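Local structure of RagA protein (Porphyromonas gingivalis, 6SLN) at residues A[267-272]-A[293-298]; A[273-278]-A[413-418]; A[491-496]-A[531-536]; A[859-864]-A[930-935]; A[959-964]-A[987-992]. The protein probably takes up substrates across the outer membrane as a TonB-dependent transporter, with a beta barrel closed from inside by a plug domain. One frame throughout, in Å; residues are numbered along the deposited sequence.

Contact 1: residues A[267-272]-A[293-298]; sequences MILAGA and VDFNHD
Val293 sets its two methyl groups against one side of helix 261-276, where Ile268, Leu269 and Ala272 receive them. The side chains meet through apolar groups alone. The first torsion of Val293 (chi1 172°) divides the work between the branches. CG1 stands anti to the backbone N, and CG2 stands anti to the carbonyl carbon. CG2 touches two residues one helical turn apart, with Ala272 CB at 3.6 Å and Ile268 CG2 at 3.8 Å. CG1 meets the same Ile268 CG2 and also Leu269 CD2, which is 3.9 Å from it. The side chains of Ile268 and Val293 cross at about a right angle.

Ile268 uses both of its branches. Its CG2 branch serves the valine. The other branch runs on extended (chi2 174°) and carries CD1 to the rim of the Phe295 ring, 4.1 Å from CZ. This methyl lies near the plane of the ring, so it meets an edge. Leu269 adds a looser touch, with its CG 4.3 Å from Phe295 CE2.

Between Val293 and Phe295, the side chain of Asp294 points away from the helix and folds back on its own loop. Its OD1 accepts hydrogen bonds from the backbone N of Asn296, at 2.8 Å, and of His297. The first closes an Asx turn; the second extends it to an Asx motif. Both donors use the same face of the carboxylate.

Loop 293-298 runs between helices 280-283 and 301-305. Phe295 meets the ring of Tyr400. On helix 261-276, Ala272 also touches Tyr415, and Met267 packs on the backbone of another protein chain.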
# COMPACT_ATOMS: atom_id res chain seq x y z
N MET A 267 -1.31 24.04 44.75
CA MET A 267 -1.13 24.37 43.34
C MET A 267 -1.26 23.13 42.45
O MET A 267 -1.94 23.17 41.42
CB MET A 267 0.22 25.06 43.15
CG MET A 267 0.59 25.29 41.70
SD MET A 267 2.29 25.88 41.51
CE MET A 267 3.21 24.36 41.76
N ILE A 268 -0.63 22.02 42.85
CA ILE A 268 -0.74 20.80 42.04
C ILE A 268 -2.15 20.25 42.11
O ILE A 268 -2.70 19.83 41.08
CB ILE A 268 0.31 19.75 42.46
CG1 ILE A 268 1.73 20.30 42.26
CG2 ILE A 268 0.13 18.46 41.66
CD1 ILE A 268 2.85 19.39 42.78
N LEU A 269 -2.77 20.24 43.30
CA LEU A 269 -4.14 19.74 43.39
C LEU A 269 -5.09 20.60 42.56
O LEU A 269 -5.97 20.06 41.88
CB LEU A 269 -4.62 19.68 44.84
CG LEU A 269 -4.29 18.36 45.55
CD1 LEU A 269 -4.47 18.52 47.02
CD2 LEU A 269 -5.14 17.23 45.05
N ALA A 270 -4.91 21.92 42.58
CA ALA A 270 -5.83 22.79 41.85
C ALA A 270 -5.69 22.61 40.34
O ALA A 270 -6.69 22.70 39.61
CB ALA A 270 -5.58 24.25 42.22
N GLY A 271 -4.48 22.37 39.87
CA GLY A 271 -4.25 22.21 38.45
C GLY A 271 -4.68 20.87 37.93
O GLY A 271 -4.90 20.73 36.72
N ALA A 272 -4.78 19.88 38.81
CA ALA A 272 -5.30 18.58 38.41
C ALA A 272 -6.81 18.60 38.30
O ALA A 272 -7.38 18.13 37.32
CB ALA A 272 -4.85 17.50 39.39
N VAL A 293 -3.79 13.06 41.74
CA VAL A 293 -2.80 13.66 42.63
C VAL A 293 -3.14 13.23 44.04
O VAL A 293 -4.24 13.52 44.54
CB VAL A 293 -2.78 15.19 42.51
CG1 VAL A 293 -1.88 15.79 43.58
CG2 VAL A 293 -2.33 15.59 41.13
N ASP A 294 -2.21 12.53 44.68
CA ASP A 294 -2.40 11.95 46.01
C ASP A 294 -1.08 12.04 46.77
O ASP A 294 -0.14 11.27 46.51
CB ASP A 294 -2.91 10.51 45.91
CG ASP A 294 -3.10 9.87 47.27
OD1 ASP A 294 -2.95 10.56 48.30
OD2 ASP A 294 -3.38 8.66 47.29
N PHE A 295 -1.01 12.95 47.72
CA PHE A 295 0.17 13.09 48.57
C PHE A 295 0.16 12.17 49.78
O PHE A 295 1.17 12.09 50.49
CB PHE A 295 0.30 14.55 48.99
CG PHE A 295 0.53 15.47 47.84
CD1 PHE A 295 1.67 15.33 47.05
CD2 PHE A 295 -0.38 16.44 47.52
CE1 PHE A 295 1.88 16.15 45.97
CE2 PHE A 295 -0.18 17.27 46.45
CZ PHE A 295 0.96 17.13 45.66
N ASN A 296 -0.94 11.45 50.03
CA ASN A 296 -1.11 10.70 51.27
C ASN A 296 -0.81 9.23 51.10
O ASN A 296 -0.53 8.55 52.09
CB ASN A 296 -2.53 10.89 51.79
CG ASN A 296 -2.86 12.34 52.00
OD1 ASN A 296 -2.08 13.08 52.61
ND2 ASN A 296 -3.98 12.77 51.45
N HIS A 297 -0.87 8.74 49.88
CA HIS A 297 -0.43 7.42 49.50
C HIS A 297 0.50 7.68 48.34
O HIS A 297 0.50 8.77 47.78
CB HIS A 297 -1.64 6.51 49.10
CG HIS A 297 -1.28 5.11 48.69
ND1 HIS A 297 -1.37 4.69 47.37
CD2 HIS A 297 -0.87 4.04 49.40
CE1 HIS A 297 -1.03 3.41 47.30
NE2 HIS A 297 -0.71 3.00 48.52
N ASP A 298 1.29 6.71 47.95
CA ASP A 298 1.94 6.93 46.68
C ASP A 298 1.86 5.69 45.79
O ASP A 298 1.85 4.55 46.26
CB ASP A 298 3.37 7.52 46.87
CG ASP A 298 4.26 6.74 47.77
OD1 ASP A 298 4.28 5.50 47.66
OD2 ASP A 298 5.00 7.39 48.52

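Contact 2: residues A[273-278]-A[413-418]; sequences EDLYGN and VYYMYG
Tyr276 lays the outer end of its ring against Val413 and the backbone that follows it. Its OH is 3.4 Å from Val413 CG1 and equally far from Tyr414 CA. Both are carbon contacts, so toward this segment the hydroxyl only packs. The ring carbon CZ lies 3.8 Å from the same valine methyl. The two side chains approach from opposite directions. Val413 CG1 sits between its own backbone N and carbonyl carbon (chi1 86°), and this branch is the one that meets the tyrosine. On the other side of the phenol, Tyr276 CE1 comes within 4.1 Å of Tyr415 CB.

Leu275 makes the second half of the contact. Its CG is anti to the backbone N (chi1 -176°), and CD2 reaches the rim of the Tyr415 ring, 3.9 Å from CD1. The methyl lies near the ring plane, so it touches an edge. All five touching residues are buried. Leu282 of helix 280-283 adds to the same core, packing on both Tyr276 and Val413. Tyr276 also touches Pro292.

The helix belongs to the connection between strands 218-230 and 309-322. Residues 413-418 belong to the one between strands 363-377 and 435-450. Two long excursions from the wall thus share a small core of tyrosine and aliphatic side chains, as in the large, probably extracellular loops of a TonB-dependent receptor barrel.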
# COMPACT_ATOMS: atom_id res chain seq x y z
N GLU A 273 -7.49 19.14 39.32
CA GLU A 273 -8.95 19.17 39.24
C GLU A 273 -9.41 20.12 38.14
O GLU A 273 -10.39 19.84 37.45
CB GLU A 273 -9.56 19.53 40.60
CG GLU A 273 -9.52 20.97 41.00
CD GLU A 273 -10.82 21.66 40.72
OE1 GLU A 273 -11.86 21.10 41.08
OE2 GLU A 273 -10.80 22.75 40.11
N ASP A 274 -8.69 21.23 37.93
CA ASP A 274 -9.09 22.13 36.86
C ASP A 274 -8.96 21.47 35.49
O ASP A 274 -9.82 21.63 34.63
CB ASP A 274 -8.28 23.42 36.93
CG ASP A 274 -8.66 24.39 35.84
OD1 ASP A 274 -7.88 24.52 34.87
OD2 ASP A 274 -9.74 25.02 35.93
N LEU A 275 -7.89 20.70 35.28
CA LEU A 275 -7.74 20.02 34.01
C LEU A 275 -8.82 18.96 33.81
O LEU A 275 -9.51 18.96 32.79
CB LEU A 275 -6.36 19.38 33.89
CG LEU A 275 -6.17 18.76 32.53
CD1 LEU A 275 -6.36 19.86 31.50
CD2 LEU A 275 -4.79 18.10 32.40
N TYR A 276 -8.97 18.04 34.78
CA TYR A 276 -9.99 17.01 34.63
C TYR A 276 -11.37 17.63 34.45
O TYR A 276 -12.22 17.06 33.76
CB TYR A 276 -10.00 16.06 35.83
CG TYR A 276 -8.96 14.98 35.76
CD1 TYR A 276 -7.69 15.26 35.30
CD2 TYR A 276 -9.25 13.67 36.15
CE1 TYR A 276 -6.70 14.28 35.25
CE2 TYR A 276 -8.28 12.67 36.09
CZ TYR A 276 -7.00 12.99 35.64
OH TYR A 276 -6.00 12.05 35.58
N GLY A 277 -11.59 18.81 35.04
CA GLY A 277 -12.85 19.52 34.90
C GLY A 277 -13.19 19.93 33.48
O GLY A 277 -14.31 20.38 33.23
N ASN A 278 -12.25 19.77 32.56
CA ASN A 278 -12.45 20.12 31.17
C ASN A 278 -12.79 18.91 30.32
O ASN A 278 -12.68 18.97 29.10
CB ASN A 278 -11.19 20.81 30.62
CG ASN A 278 -10.99 22.21 31.18
OD1 ASN A 278 -11.94 22.99 31.28
ND2 ASN A 278 -9.76 22.52 31.55
N VAL A 413 -5.94 7.49 32.34
CA VAL A 413 -5.34 8.79 32.16
C VAL A 413 -4.75 9.18 33.50
O VAL A 413 -5.24 8.77 34.55
CB VAL A 413 -6.43 9.79 31.67
CG1 VAL A 413 -7.21 10.41 32.88
CG2 VAL A 413 -5.91 10.78 30.65
N TYR A 414 -3.69 9.97 33.46
CA TYR A 414 -3.07 10.47 34.68
C TYR A 414 -2.58 11.89 34.43
O TYR A 414 -2.66 12.41 33.31
CB TYR A 414 -1.94 9.54 35.17
CG TYR A 414 -0.70 9.55 34.31
CD1 TYR A 414 0.36 10.38 34.62
CD2 TYR A 414 -0.59 8.74 33.17
CE1 TYR A 414 1.49 10.39 33.85
CE2 TYR A 414 0.54 8.75 32.39
CZ TYR A 414 1.59 9.60 32.73
OH TYR A 414 2.75 9.65 31.97
N TYR A 415 -2.08 12.52 35.49
CA TYR A 415 -1.84 13.95 35.51
C TYR A 415 -0.42 14.29 35.97
O TYR A 415 0.14 13.63 36.86
CB TYR A 415 -2.82 14.66 36.43
CG TYR A 415 -2.53 16.13 36.57
CD1 TYR A 415 -2.75 16.99 35.51
CD2 TYR A 415 -2.02 16.66 37.75
CE1 TYR A 415 -2.50 18.33 35.63
CE2 TYR A 415 -1.77 18.01 37.88
CZ TYR A 415 -2.02 18.83 36.81
OH TYR A 415 -1.78 20.17 36.89
N MET A 416 0.12 15.36 35.40
CA MET A 416 1.41 15.90 35.79
C MET A 416 1.31 17.42 35.74
O MET A 416 0.81 17.95 34.74
CB MET A 416 2.51 15.40 34.86
CG MET A 416 3.32 14.29 35.45
SD MET A 416 4.56 13.71 34.30
CE MET A 416 3.66 12.58 33.30
N TYR A 417 1.75 18.10 36.81
CA TYR A 417 1.52 19.54 36.93
C TYR A 417 2.00 20.28 35.68
O TYR A 417 3.05 19.96 35.11
CB TYR A 417 2.19 20.12 38.18
CG TYR A 417 2.00 21.62 38.27
CD1 TYR A 417 0.77 22.16 38.65
CD2 TYR A 417 3.02 22.51 37.94
CE1 TYR A 417 0.57 23.54 38.71
CE2 TYR A 417 2.82 23.90 38.00
CZ TYR A 417 1.59 24.40 38.38
OH TYR A 417 1.37 25.76 38.45
N GLY A 418 1.21 21.27 35.24
CA GLY A 418 1.51 22.01 34.04
C GLY A 418 0.94 21.44 32.75
O GLY A 418 0.79 22.20 31.77

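Contact 3: residues A[491-496]-A[531-536]; sequences ERAYRD and DVIGAS
Tyr494 and Val532 lie side by side and point the same way from two antiparallel strands. Val532 CG2 sits over one face of the tyrosine ring, 3.6 Å from its centroid, in a CH-pi contact. The methyl is offset toward the rim and is nearest to CD2 and CE2. Val532 CG2 is anti to its backbone N, which turns this branch to the ring. On the same face of the sheet, Arg492 lays CG over the backbone of Gly534, 3.7 Å from its CA. The arginine then runs extended to a salt bridge with Glu561.

Ala493, Ile533, Arg495 and Asp531 occupy the other face. Ala493 CB meets Ile533 CG1 at 4.0 Å. Arg495 and Asp531 are also side by side, but their charged ends part: Arg495 NE stays 5.5 Å from Asp531 OD1. Arg495 NE instead bonds Asn468, and Asp531 makes a salt bridge to Arg470 of the second subunit. A water donates to Asp531 OD1 and, weakly, to Ala493 O.

Three hydrogen-bonded pairs hold the strands: Glu491 with Ala535, Ala493 with Ile533, and Arg495 with Asp531. The bond from Ala493 N to Ile533 O is 2.8 Å long. Ala493 also packs on Ala493 of the second subunit. This is the regular ladder of a long beta hairpin, strands 487-510 and 515-540, in a barrel wall that here also forms a subunit interface.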
# COMPACT_ATOMS: atom_id res chain seq x y z
N GLU A 491 -1.58 1.38 6.63
CA GLU A 491 -1.50 -0.01 6.23
C GLU A 491 -0.22 -0.25 5.45
O GLU A 491 0.18 0.56 4.59
CB GLU A 491 -2.71 -0.41 5.38
CG GLU A 491 -4.01 -0.16 6.05
CD GLU A 491 -4.42 -1.30 6.93
OE1 GLU A 491 -3.93 -2.42 6.72
OE2 GLU A 491 -5.25 -1.07 7.84
N ARG A 492 0.42 -1.39 5.72
CA ARG A 492 1.72 -1.66 5.14
C ARG A 492 1.76 -3.09 4.64
O ARG A 492 1.13 -3.99 5.22
CB ARG A 492 2.84 -1.47 6.17
CG ARG A 492 3.37 -0.06 6.22
CD ARG A 492 4.16 0.09 7.44
NE ARG A 492 4.62 1.46 7.62
CZ ARG A 492 5.18 1.89 8.74
NH1 ARG A 492 5.32 1.04 9.75
NH2 ARG A 492 5.58 3.15 8.86
N ALA A 493 2.55 -3.29 3.59
CA ALA A 493 2.75 -4.62 3.03
C ALA A 493 4.22 -4.80 2.78
O ALA A 493 4.83 -4.01 2.05
CB ALA A 493 1.95 -4.79 1.73
N TYR A 494 4.80 -5.83 3.40
CA TYR A 494 6.22 -6.16 3.31
C TYR A 494 6.36 -7.47 2.57
O TYR A 494 5.54 -8.38 2.76
CB TYR A 494 6.85 -6.35 4.71
CG TYR A 494 6.81 -5.19 5.68
CD1 TYR A 494 5.66 -4.88 6.41
CD2 TYR A 494 7.95 -4.43 5.93
CE1 TYR A 494 5.65 -3.82 7.32
CE2 TYR A 494 7.94 -3.38 6.83
CZ TYR A 494 6.79 -3.07 7.51
OH TYR A 494 6.80 -2.02 8.39
N ARG A 495 7.43 -7.60 1.77
CA ARG A 495 7.72 -8.83 1.05
C ARG A 495 9.21 -9.14 1.07
O ARG A 495 10.03 -8.29 0.72
CB ARG A 495 7.26 -8.73 -0.40
CG ARG A 495 7.65 -9.93 -1.23
CD ARG A 495 6.86 -9.97 -2.50
NE ARG A 495 5.56 -10.58 -2.27
CZ ARG A 495 4.69 -10.86 -3.23
NH1 ARG A 495 4.96 -10.60 -4.51
NH2 ARG A 495 3.55 -11.42 -2.90
N ASP A 496 9.56 -10.37 1.44
CA ASP A 496 10.94 -10.84 1.37
C ASP A 496 10.97 -12.15 0.60
O ASP A 496 10.30 -13.12 0.99
CB ASP A 496 11.54 -11.08 2.76
CG ASP A 496 11.64 -9.82 3.56
OD1 ASP A 496 11.87 -8.75 2.97
OD2 ASP A 496 11.47 -9.89 4.79
N ASP A 531 10.85 -5.66 -0.33
CA ASP A 531 10.31 -4.31 -0.38
C ASP A 531 9.31 -4.10 0.73
O ASP A 531 8.97 -5.02 1.48
CB ASP A 531 9.69 -3.99 -1.75
CG ASP A 531 8.39 -4.73 -2.01
OD1 ASP A 531 8.12 -5.76 -1.35
OD2 ASP A 531 7.63 -4.30 -2.89
N VAL A 532 8.86 -2.86 0.85
CA VAL A 532 7.73 -2.52 1.70
C VAL A 532 7.01 -1.37 1.01
O VAL A 532 7.64 -0.52 0.37
CB VAL A 532 8.17 -2.17 3.16
CG1 VAL A 532 9.30 -1.15 3.18
CG2 VAL A 532 7.00 -1.64 4.00
N ILE A 533 5.69 -1.36 1.13
CA ILE A 533 4.86 -0.24 0.71
C ILE A 533 3.88 0.04 1.83
O ILE A 533 3.52 -0.84 2.62
CB ILE A 533 4.08 -0.49 -0.59
CG1 ILE A 533 3.02 -1.59 -0.37
CG2 ILE A 533 5.02 -0.83 -1.72
CD1 ILE A 533 2.25 -2.01 -1.64
N GLY A 534 3.45 1.29 1.90
CA GLY A 534 2.59 1.67 2.99
C GLY A 534 1.77 2.85 2.56
O GLY A 534 2.28 3.75 1.91
N ALA A 535 0.49 2.85 2.91
CA ALA A 535 -0.36 4.00 2.71
C ALA A 535 -1.01 4.37 4.03
O ALA A 535 -1.16 3.53 4.94
CB ALA A 535 -1.46 3.74 1.68
N SER A 536 -1.45 5.62 4.11
CA SER A 536 -2.04 6.12 5.33
C SER A 536 -3.04 7.21 4.99
O SER A 536 -2.93 7.90 3.98
CB SER A 536 -0.96 6.61 6.30
OG SER A 536 -0.82 8.02 6.23
O HOH W 1 5.39 -5.51 -0.39

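Contact 4: residues A[859-864]-A[930-935]; sequences LDADFA and KNLKLT
A classic beta bulge interrupts the antiparallel pairing of strands 857-873 and 921-937: Lys930 and Asn931 both face Asp862. Asp862 O receives two backbone donors. Asn931 N reaches it at 3.1 Å, in the carbonyl plane and on a lone pair. The second bond, from Lys930 N, is bent and weak. In return Asp862 N donates to Asn931 O at 2.7 Å. Beyond the bulge the register is regular, and Asp860 and Lys933 form the next hydrogen-bonded pair.

The side chains of Asp862 and Asn931 run side by side, with CB 3.7 Å from CB. Their flat ends are turned 70° apart. Asn931 has CG anti to its backbone N (chi1 179°), which turns the amide toward Asp862, where ND2 makes a long, weak hydrogen bond of 3.5 Å to OD1. The other carboxylate oxygen, OD2, bonds Ser849. On this face Asp862 also touches Gln125, and Asn931 touches Lys113, both in the plug. The bent chain of Lys930 passes Ala864, CG to CB 4.0 Å, and its NZ goes on to Gln123 and Asn960.

The opposite face is apolar. Leu932 CD1 lies 3.6 Å from Ala861 CB and also meets Leu859 CD2. Leu859 and Leu934 sit on the surface and touch through their CD1 methyls, 4.3 Å apart. A greasy outer face, consistent with lipid contact, and a polar inner face turned to the plug are what a strand pair of a TonB-dependent receptor barrel presents.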
# COMPACT_ATOMS: atom_id res chain seq x y z
N LEU A 859 16.60 -33.18 37.54
CA LEU A 859 16.74 -31.75 37.76
C LEU A 859 17.93 -31.27 36.95
O LEU A 859 19.05 -31.78 37.13
CB LEU A 859 16.93 -31.42 39.25
CG LEU A 859 16.97 -29.93 39.55
CD1 LEU A 859 15.85 -29.52 40.49
CD2 LEU A 859 18.30 -29.62 40.15
N ASP A 860 17.70 -30.31 36.06
CA ASP A 860 18.75 -29.77 35.19
C ASP A 860 18.84 -28.27 35.37
O ASP A 860 17.83 -27.56 35.28
CB ASP A 860 18.50 -30.13 33.73
CG ASP A 860 18.99 -31.52 33.39
OD1 ASP A 860 20.08 -31.64 32.80
OD2 ASP A 860 18.29 -32.49 33.76
N ALA A 861 20.06 -27.79 35.62
CA ALA A 861 20.34 -26.37 35.77
C ALA A 861 21.32 -25.97 34.68
O ALA A 861 22.35 -26.63 34.48
CB ALA A 861 20.92 -26.06 37.15
N ASP A 862 20.99 -24.91 33.96
CA ASP A 862 21.87 -24.35 32.94
C ASP A 862 22.26 -22.95 33.41
O ASP A 862 21.41 -22.06 33.53
CB ASP A 862 21.18 -24.34 31.58
CG ASP A 862 21.12 -25.72 30.95
OD1 ASP A 862 20.23 -26.51 31.32
OD2 ASP A 862 21.96 -26.03 30.09
N PHE A 863 23.55 -22.77 33.70
CA PHE A 863 24.10 -21.47 34.05
C PHE A 863 24.93 -20.91 32.90
O PHE A 863 25.45 -21.64 32.05
CB PHE A 863 25.01 -21.54 35.27
CG PHE A 863 24.33 -21.93 36.52
CD1 PHE A 863 24.04 -23.25 36.77
CD2 PHE A 863 24.06 -20.98 37.48
CE1 PHE A 863 23.46 -23.62 37.94
CE2 PHE A 863 23.47 -21.34 38.65
CZ PHE A 863 23.16 -22.66 38.88
N ALA A 864 25.10 -19.59 32.94
CA ALA A 864 25.85 -18.84 31.95
C ALA A 864 26.34 -17.56 32.62
O ALA A 864 25.69 -17.02 33.52
CB ALA A 864 24.97 -18.51 30.73
N LYS A 930 20.12 -19.70 33.84
CA LYS A 930 19.27 -19.54 32.66
C LYS A 930 18.11 -20.51 32.65
O LYS A 930 16.99 -20.15 32.29
CB LYS A 930 20.10 -19.70 31.39
CG LYS A 930 20.95 -18.51 31.07
CD LYS A 930 20.69 -18.06 29.65
CE LYS A 930 19.53 -17.08 29.57
NZ LYS A 930 19.94 -15.71 29.97
N ASN A 931 18.35 -21.74 33.08
CA ASN A 931 17.34 -22.77 32.99
C ASN A 931 17.43 -23.66 34.21
O ASN A 931 18.52 -24.10 34.58
CB ASN A 931 17.53 -23.59 31.70
CG ASN A 931 16.52 -24.70 31.54
OD1 ASN A 931 15.43 -24.48 31.03
ND2 ASN A 931 16.88 -25.90 31.97
N LEU A 932 16.30 -23.88 34.86
CA LEU A 932 16.18 -24.89 35.91
C LEU A 932 14.92 -25.68 35.61
O LEU A 932 13.86 -25.10 35.32
CB LEU A 932 16.12 -24.24 37.30
CG LEU A 932 16.23 -25.17 38.51
CD1 LEU A 932 17.60 -25.82 38.63
CD2 LEU A 932 15.90 -24.37 39.76
N LYS A 933 15.03 -27.00 35.61
CA LYS A 933 13.90 -27.83 35.21
C LYS A 933 13.87 -29.10 36.04
O LYS A 933 14.84 -29.87 36.06
CB LYS A 933 13.95 -28.16 33.72
CG LYS A 933 12.82 -29.06 33.24
CD LYS A 933 13.07 -29.58 31.83
CE LYS A 933 12.38 -28.71 30.79
NZ LYS A 933 12.06 -29.46 29.54
N LEU A 934 12.77 -29.30 36.75
CA LEU A 934 12.45 -30.57 37.36
C LEU A 934 11.52 -31.32 36.41
O LEU A 934 10.46 -30.81 36.05
CB LEU A 934 11.78 -30.36 38.72
CG LEU A 934 11.41 -31.67 39.40
CD1 LEU A 934 12.68 -32.33 39.92
CD2 LEU A 934 10.43 -31.43 40.52
N THR A 935 11.94 -32.51 36.00
CA THR A 935 11.16 -33.33 35.08
C THR A 935 10.84 -34.66 35.74
O THR A 935 11.61 -35.17 36.56
CB THR A 935 11.91 -33.53 33.77
OG1 THR A 935 12.30 -32.25 33.27
CG2 THR A 935 11.03 -34.22 32.73

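Contact 5: residues A[959-964]-A[987-992]; sequences RNLLTV and KQYVAG
Arg959 and Gln988 are joined three times, by two backbone bonds and one between side chains. They form a single antiparallel hydrogen-bonded pair between barrel strands 951-964 and 986-996. Arg959 N gives to Gln988 O at 2.9 Å. Gln988 N returns to Arg959 O at 3.0 Å. The side chains then run side by side, and Arg959 NE donates to Gln988 OE1 at 2.9 Å. That bond is somewhat bent, with an N-H...O angle of 134°. The guanidinium and amide planes are nearly coplanar, 16° apart, and OE1 comes to the guanidinium edge, somewhat out of its plane.

Other groups surround the guanidinium. Asn960 ND2 lies over the centre of one of its faces, 3.5 Å above the plane, and bonds Ser986 O, while Asn960 OD1 accepts from Lys930 NZ. Arg959 NH1 makes a salt bridge to Asp120 of the plug. This ties the barrel wall to the domain inside it.

At Arg959 and Asn960 the chain turns a corner, and the pairing does not continue past it. Lys987 follows the bend with its aliphatic part, CG resting 3.7 Å from Asn960 O and CD near Leu961 O. Leu961 has CG anti to its backbone N (chi1 -176°). Its side chain crosses that of Tyr989 at about a right angle, and CD1 ends 4.1 Å from Tyr989 CE2.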
# COMPACT_ATOMS: atom_id res chain seq x y z
N ARG A 959 13.02 -19.93 33.86
CA ARG A 959 14.04 -19.29 33.03
C ARG A 959 14.46 -17.98 33.70
O ARG A 959 13.60 -17.20 34.11
CB ARG A 959 13.57 -19.00 31.60
CG ARG A 959 14.68 -18.36 30.72
CD ARG A 959 14.23 -17.98 29.28
NE ARG A 959 13.86 -16.57 29.22
CZ ARG A 959 14.59 -15.63 28.65
NH1 ARG A 959 15.73 -15.97 28.07
NH2 ARG A 959 14.20 -14.35 28.65
N ASN A 960 15.78 -17.76 33.78
CA ASN A 960 16.36 -16.59 34.46
C ASN A 960 15.89 -16.49 35.91
O ASN A 960 15.63 -15.40 36.42
CB ASN A 960 16.06 -15.30 33.70
CG ASN A 960 16.83 -15.19 32.40
OD1 ASN A 960 17.80 -15.90 32.17
ND2 ASN A 960 16.38 -14.29 31.53
N LEU A 961 15.79 -17.64 36.58
CA LEU A 961 15.35 -17.69 37.97
C LEU A 961 16.18 -16.78 38.88
O LEU A 961 15.64 -16.15 39.80
CB LEU A 961 15.42 -19.13 38.47
CG LEU A 961 14.92 -19.45 39.87
CD1 LEU A 961 13.50 -18.94 40.07
CD2 LEU A 961 14.98 -20.95 40.08
N LEU A 962 17.50 -16.71 38.66
CA LEU A 962 18.38 -15.88 39.47
C LEU A 962 19.43 -15.19 38.61
O LEU A 962 20.00 -15.80 37.70
CB LEU A 962 19.13 -16.68 40.55
CG LEU A 962 18.42 -17.67 41.47
CD1 LEU A 962 19.41 -18.72 41.95
CD2 LEU A 962 17.74 -16.97 42.66
N THR A 963 19.70 -13.93 38.94
CA THR A 963 20.86 -13.21 38.44
C THR A 963 21.76 -12.88 39.62
O THR A 963 21.30 -12.69 40.75
CB THR A 963 20.46 -11.93 37.70
OG1 THR A 963 19.34 -12.20 36.84
CG2 THR A 963 21.63 -11.41 36.84
N VAL A 964 23.07 -12.86 39.37
CA VAL A 964 24.07 -12.46 40.34
C VAL A 964 24.89 -11.35 39.68
O VAL A 964 25.62 -11.61 38.72
CB VAL A 964 24.96 -13.62 40.76
CG1 VAL A 964 26.09 -13.11 41.57
CG2 VAL A 964 24.16 -14.65 41.54
N LYS A 987 11.70 -13.23 33.75
CA LYS A 987 11.83 -14.43 34.56
C LYS A 987 10.56 -15.24 34.34
O LYS A 987 9.46 -14.71 34.52
CB LYS A 987 12.02 -14.06 36.03
CG LYS A 987 12.00 -15.19 37.04
CD LYS A 987 12.32 -14.66 38.43
CE LYS A 987 11.28 -13.65 38.91
NZ LYS A 987 10.51 -14.13 40.09
N GLN A 988 10.71 -16.49 33.91
CA GLN A 988 9.56 -17.32 33.59
C GLN A 988 9.43 -18.50 34.54
O GLN A 988 10.43 -19.15 34.89
CB GLN A 988 9.62 -17.83 32.16
CG GLN A 988 9.21 -16.82 31.12
CD GLN A 988 10.39 -16.34 30.34
OE1 GLN A 988 11.11 -17.13 29.75
NE2 GLN A 988 10.62 -15.04 30.36
N TYR A 989 8.20 -18.78 34.93
CA TYR A 989 7.81 -20.05 35.53
C TYR A 989 6.86 -20.74 34.57
O TYR A 989 5.84 -20.16 34.18
CB TYR A 989 7.12 -19.86 36.88
CG TYR A 989 7.87 -19.00 37.85
CD1 TYR A 989 7.66 -17.63 37.87
CD2 TYR A 989 8.76 -19.55 38.75
CE1 TYR A 989 8.34 -16.82 38.76
CE2 TYR A 989 9.44 -18.75 39.64
CZ TYR A 989 9.22 -17.38 39.64
OH TYR A 989 9.90 -16.56 40.51
N VAL A 990 7.19 -21.96 34.19
CA VAL A 990 6.35 -22.74 33.30
C VAL A 990 6.14 -24.11 33.91
O VAL A 990 7.06 -24.70 34.49
CB VAL A 990 6.95 -22.83 31.88
CG1 VAL A 990 5.97 -23.48 30.91
CG2 VAL A 990 7.33 -21.44 31.38
N ALA A 991 4.92 -24.60 33.81
CA ALA A 991 4.64 -26.01 34.01
C ALA A 991 4.32 -26.60 32.65
O ALA A 991 3.79 -25.91 31.77
CB ALA A 991 3.49 -26.21 35.01
N GLY A 992 4.68 -27.86 32.44
CA GLY A 992 4.50 -28.47 31.14
C GLY A 992 4.32 -29.97 31.20
O GLY A 992 4.69 -30.62 32.18

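Contacts 1 and 2 share helix 261-276, and their centres are 10 Å apart. They meet through Tyr415, whose OH is 3.2 Å from Gly271 O, a probable hydrogen bond. Contacts 4 and 5 are neighbours in the barrel wall, 9 Å between centres. Lys930 O and Asn960 N, 3.1 Å apart, probably bond there, and both contacts reach the plug. Contact 3 lies elsewhere in the wall, 42 Å from contact 4 between centres and on the opposite side of the chain's centre. Its strands, 487-510 and 515-540, also supply Phe501, Asn503, His523 and Tyr525 to the phospholipid pocket. Contact 1 stands 46 Å from contact 3, centre to centre.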